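Local coordinates for protein genome packaging NTPase B204 (Sulfolobus turreted icosahedral virus 2, PDB 4KFU) that probably hydrolyses ATP, as a P-loop ATPase of the FtsK-HerA superfamily, to power the packaging of viral DNA into the capsid, at residues L100-Y111 and L133-M144. Residues are numbered along the deposited sequence; the frame is centred on the assembly and turned at random.
Sequences LIIDEAYYHFKY and LILSTQRVYDLM. With ZN (zinc ion), chain L.
Ser136 and Asp103 meet through a hydroxyl-carboxylate hydrogen bond, OG giving its proton to OD1 at 2.9 Å from above the carboxylate plane. The serine torsion, with OG opposite its own backbone nitrogen (chi1 166°), swings the hydroxyl toward the aspartate. OD1 also accepts from the backbone N of Glu104, on its anti lone pair, and OD2 is taken by Tyr50 and Ser18, so both oxygens are gripped and the carboxylate's rotation is fixed close to the bound magnesium. Asp103 and Glu104 follow the hydrophobic strand 98-102, a pattern consistent with a Walker B motif, and Gln138, just past the neighbouring strand, joins Lys17 in the nucleotide pocket.

Asp103 and Ser136 lie at the C-terminal ends of two parallel strands of a beta-alpha-beta unit whose crossover includes helix 117-124, in the core sheet of a P-loop ATPase. Their ladder includes a nearly straight bond from Ile102 N to Ile134 O (2.8 Å, 171° at the hydrogen). Ala105 N continues it to Ser136 O at 2.8 Å, after strand 98-102 has ended. Farther along, Met144 N binds Phe109 O at 3.0 Å and Tyr111 N binds Asp142 O, tying 109-111 to 142-144.

Between these backbone ties, Leu135 packs against both Ile102 and Phe109. Its CD2 lies 3.7 Å from Ile102 CB, while CD1 sits over the middle of one face of the Phe109 ring in a CH-pi contact, 4.2 Å from the centroid. Leu143 extends the packing, CD2 lying 3.6 Å from Tyr106 CA. The Tyr106 ring turns an edge to Thr137 OG1, whose hydroxyl donates to Asp142 OD2. Two residues after Tyr106, His108 NE2 binds zinc at 2.0 Å, with Asp39, His41 and Asp73 completing the protein ligands.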
# COMPACT_ATOMS: atom_id res chain seq x y z
N LEU A 100 -0.84 3.48 7.22
CA LEU A 100 -1.19 2.06 7.27
C LEU A 100 -0.65 1.38 6.00
O LEU A 100 -1.11 1.67 4.89
CB LEU A 100 -2.71 1.89 7.35
CG LEU A 100 -3.23 0.46 7.39
CD1 LEU A 100 -2.57 -0.35 8.53
CD2 LEU A 100 -4.77 0.40 7.48
N ILE A 101 0.31 0.48 6.18
CA ILE A 101 0.95 -0.24 5.08
C ILE A 101 0.39 -1.65 4.94
O ILE A 101 0.44 -2.46 5.87
CB ILE A 101 2.47 -0.34 5.29
CG1 ILE A 101 3.06 1.04 5.59
CG2 ILE A 101 3.14 -0.98 4.07
CD1 ILE A 101 4.59 1.06 5.67
N ILE A 102 -0.13 -1.94 3.75
CA ILE A 102 -0.79 -3.21 3.50
C ILE A 102 -0.14 -3.91 2.33
O ILE A 102 -0.44 -3.62 1.17
CB ILE A 102 -2.29 -3.03 3.20
CG1 ILE A 102 -2.91 -2.10 4.25
CG2 ILE A 102 -3.03 -4.39 3.20
CD1 ILE A 102 -4.40 -2.13 4.24
N ASP A 103 0.77 -4.84 2.63
CA ASP A 103 1.36 -5.65 1.56
C ASP A 103 0.37 -6.76 1.22
O ASP A 103 -0.47 -7.11 2.06
CB ASP A 103 2.73 -6.20 1.96
CG ASP A 103 3.75 -6.10 0.81
OD1 ASP A 103 3.33 -6.16 -0.37
OD2 ASP A 103 4.97 -5.95 1.09
N GLU A 104 0.43 -7.25 -0.01
CA GLU A 104 -0.57 -8.21 -0.50
C GLU A 104 -1.99 -7.68 -0.28
O GLU A 104 -2.85 -8.38 0.27
CB GLU A 104 -0.39 -9.58 0.19
CG GLU A 104 1.06 -10.14 0.14
CD GLU A 104 1.93 -9.74 1.35
OE1 GLU A 104 1.38 -9.41 2.44
OE2 GLU A 104 3.18 -9.76 1.22
N ALA A 105 -2.24 -6.45 -0.72
CA ALA A 105 -3.51 -5.78 -0.44
C ALA A 105 -4.74 -6.41 -1.08
O ALA A 105 -5.86 -5.99 -0.78
CB ALA A 105 -3.44 -4.28 -0.77
N TYR A 106 -4.56 -7.39 -1.96
CA TYR A 106 -5.72 -8.05 -2.57
C TYR A 106 -6.56 -8.83 -1.56
O TYR A 106 -7.68 -9.23 -1.86
CB TYR A 106 -5.30 -8.97 -3.73
CG TYR A 106 -4.28 -10.00 -3.34
CD1 TYR A 106 -4.67 -11.20 -2.74
CD2 TYR A 106 -2.93 -9.79 -3.58
CE1 TYR A 106 -3.72 -12.16 -2.38
CE2 TYR A 106 -1.98 -10.73 -3.23
CZ TYR A 106 -2.37 -11.91 -2.63
OH TYR A 106 -1.41 -12.84 -2.29
N TYR A 107 -6.01 -9.08 -0.37
CA TYR A 107 -6.82 -9.76 0.64
C TYR A 107 -8.00 -8.92 1.10
O TYR A 107 -9.05 -9.46 1.42
CB TYR A 107 -5.97 -10.15 1.84
CG TYR A 107 -5.05 -11.28 1.52
CD1 TYR A 107 -5.55 -12.53 1.17
CD2 TYR A 107 -3.67 -11.11 1.54
CE1 TYR A 107 -4.70 -13.59 0.86
CE2 TYR A 107 -2.82 -12.15 1.23
CZ TYR A 107 -3.33 -13.39 0.89
OH TYR A 107 -2.47 -14.42 0.58
N HIS A 108 -7.82 -7.60 1.11
CA HIS A 108 -8.84 -6.70 1.68
C HIS A 108 -9.50 -5.79 0.65
O HIS A 108 -10.56 -5.22 0.91
CB HIS A 108 -8.21 -5.84 2.78
CG HIS A 108 -7.58 -6.65 3.88
ND1 HIS A 108 -8.23 -7.71 4.48
CD2 HIS A 108 -6.38 -6.54 4.49
CE1 HIS A 108 -7.45 -8.23 5.41
NE2 HIS A 108 -6.33 -7.54 5.44
N PHE A 109 -8.85 -5.64 -0.50
CA PHE A 109 -9.32 -4.72 -1.53
C PHE A 109 -9.50 -5.42 -2.88
O PHE A 109 -9.28 -4.83 -3.95
CB PHE A 109 -8.33 -3.56 -1.69
CG PHE A 109 -8.21 -2.67 -0.48
CD1 PHE A 109 -7.41 -3.03 0.59
CD2 PHE A 109 -8.85 -1.43 -0.45
CE1 PHE A 109 -7.27 -2.20 1.69
CE2 PHE A 109 -8.72 -0.60 0.65
CZ PHE A 109 -7.93 -0.98 1.72
N LYS A 110 -9.89 -6.69 -2.84
CA LYS A 110 -9.93 -7.51 -4.03
C LYS A 110 -10.94 -7.00 -5.06
O LYS A 110 -12.01 -6.52 -4.71
CB LYS A 110 -10.25 -8.96 -3.64
CG LYS A 110 -9.73 -9.98 -4.63
CD LYS A 110 -10.38 -11.35 -4.45
CE LYS A 110 -10.02 -12.26 -5.63
NZ LYS A 110 -10.61 -13.63 -5.54
N TYR A 111 -10.59 -7.08 -6.34
CA TYR A 111 -11.56 -6.84 -7.41
C TYR A 111 -12.84 -7.65 -7.16
O TYR A 111 -12.78 -8.85 -6.86
CB TYR A 111 -10.96 -7.23 -8.76
CG TYR A 111 -11.84 -6.97 -9.97
CD1 TYR A 111 -12.62 -5.82 -10.06
CD2 TYR A 111 -11.88 -7.87 -11.03
CE1 TYR A 111 -13.42 -5.59 -11.16
CE2 TYR A 111 -12.67 -7.64 -12.15
CZ TYR A 111 -13.44 -6.49 -12.21
OH TYR A 111 -14.24 -6.25 -13.31
N LEU A 133 -2.24 5.58 3.36
CA LEU A 133 -2.25 4.17 3.00
C LEU A 133 -1.16 3.90 1.99
O LEU A 133 -0.97 4.68 1.05
CB LEU A 133 -3.57 3.79 2.33
CG LEU A 133 -4.92 3.62 3.02
CD1 LEU A 133 -5.88 3.13 1.96
CD2 LEU A 133 -4.84 2.62 4.16
N ILE A 134 -0.45 2.80 2.20
CA ILE A 134 0.37 2.23 1.13
C ILE A 134 -0.18 0.86 0.82
O ILE A 134 -0.24 -0.01 1.70
CB ILE A 134 1.84 2.14 1.50
CG1 ILE A 134 2.38 3.54 1.79
CG2 ILE A 134 2.63 1.52 0.34
CD1 ILE A 134 3.78 3.57 2.30
N LEU A 135 -0.64 0.68 -0.42
CA LEU A 135 -1.24 -0.58 -0.83
C LEU A 135 -0.37 -1.20 -1.91
O LEU A 135 0.07 -0.52 -2.84
CB LEU A 135 -2.65 -0.38 -1.38
CG LEU A 135 -3.68 0.26 -0.45
CD1 LEU A 135 -5.01 0.38 -1.16
CD2 LEU A 135 -3.82 -0.54 0.86
N SER A 136 -0.14 -2.51 -1.80
CA SER A 136 0.76 -3.19 -2.72
C SER A 136 0.08 -4.43 -3.29
O SER A 136 -0.57 -5.18 -2.55
CB SER A 136 2.03 -3.59 -1.96
OG SER A 136 2.80 -4.52 -2.68
N THR A 137 0.23 -4.65 -4.59
CA THR A 137 -0.33 -5.85 -5.22
C THR A 137 0.48 -6.26 -6.43
O THR A 137 1.33 -5.50 -6.90
CB THR A 137 -1.79 -5.65 -5.64
OG1 THR A 137 -2.42 -6.93 -5.79
CG2 THR A 137 -1.88 -4.85 -6.96
N GLN A 138 0.21 -7.47 -6.93
CA GLN A 138 1.05 -8.06 -7.99
C GLN A 138 0.58 -7.70 -9.40
O GLN A 138 1.40 -7.38 -10.25
CB GLN A 138 1.13 -9.58 -7.83
CG GLN A 138 1.46 -10.02 -6.39
CD GLN A 138 2.64 -10.99 -6.30
OE1 GLN A 138 3.65 -10.69 -5.65
NE2 GLN A 138 2.50 -12.15 -6.93
N ARG A 139 -0.72 -7.76 -9.65
CA ARG A 139 -1.29 -7.40 -10.95
C ARG A 139 -2.27 -6.25 -10.76
O ARG A 139 -2.95 -6.19 -9.73
CB ARG A 139 -2.01 -8.60 -11.60
CG ARG A 139 -1.19 -9.90 -11.69
CD ARG A 139 -0.46 -10.06 -13.02
NE ARG A 139 0.35 -11.28 -13.07
CZ ARG A 139 0.22 -12.26 -13.97
NH1 ARG A 139 -0.70 -12.18 -14.92
NH2 ARG A 139 1.03 -13.31 -13.92
N VAL A 140 -2.36 -5.34 -11.73
CA VAL A 140 -3.25 -4.17 -11.57
C VAL A 140 -4.69 -4.62 -11.35
O VAL A 140 -5.43 -4.04 -10.53
CB VAL A 140 -3.16 -3.19 -12.78
CG1 VAL A 140 -3.54 -3.90 -14.06
CG2 VAL A 140 -4.06 -2.00 -12.60
N TYR A 141 -5.09 -5.69 -12.04
CA TYR A 141 -6.47 -6.16 -11.98
C TYR A 141 -6.82 -6.97 -10.71
O TYR A 141 -7.95 -7.45 -10.58
CB TYR A 141 -6.84 -6.92 -13.27
CG TYR A 141 -5.90 -8.06 -13.63
CD1 TYR A 141 -5.84 -9.21 -12.85
CD2 TYR A 141 -5.10 -8.00 -14.78
CE1 TYR A 141 -5.00 -10.26 -13.18
CE2 TYR A 141 -4.26 -9.04 -15.12
CZ TYR A 141 -4.22 -10.17 -14.31
OH TYR A 141 -3.39 -11.22 -14.64
N ASP A 142 -5.87 -7.09 -9.78
CA ASP A 142 -6.13 -7.77 -8.51
C ASP A 142 -7.03 -6.94 -7.62
O ASP A 142 -7.71 -7.47 -6.75
CB ASP A 142 -4.83 -8.00 -7.71
CG ASP A 142 -3.90 -9.03 -8.35
OD1 ASP A 142 -4.34 -9.80 -9.23
OD2 ASP A 142 -2.73 -9.04 -7.94
N LEU A 143 -7.04 -5.62 -7.82
CA LEU A 143 -7.76 -4.73 -6.89
C LEU A 143 -8.99 -4.06 -7.48
O LEU A 143 -9.09 -3.90 -8.70
CB LEU A 143 -6.81 -3.64 -6.38
CG LEU A 143 -5.45 -4.08 -5.83
CD1 LEU A 143 -4.64 -2.87 -5.39
CD2 LEU A 143 -5.62 -5.09 -4.69
N MET A 144 -9.90 -3.63 -6.60
CA MET A 144 -11.03 -2.80 -7.00
C MET A 144 -10.55 -1.57 -7.75
O MET A 144 -9.66 -0.87 -7.28
CB MET A 144 -11.78 -2.32 -5.75
CG MET A 144 -12.69 -3.35 -5.12
SD MET A 144 -12.94 -3.05 -3.34
CE MET A 144 -12.45 -1.37 -3.21
ZN ZN L . -4.59 -8.09 6.31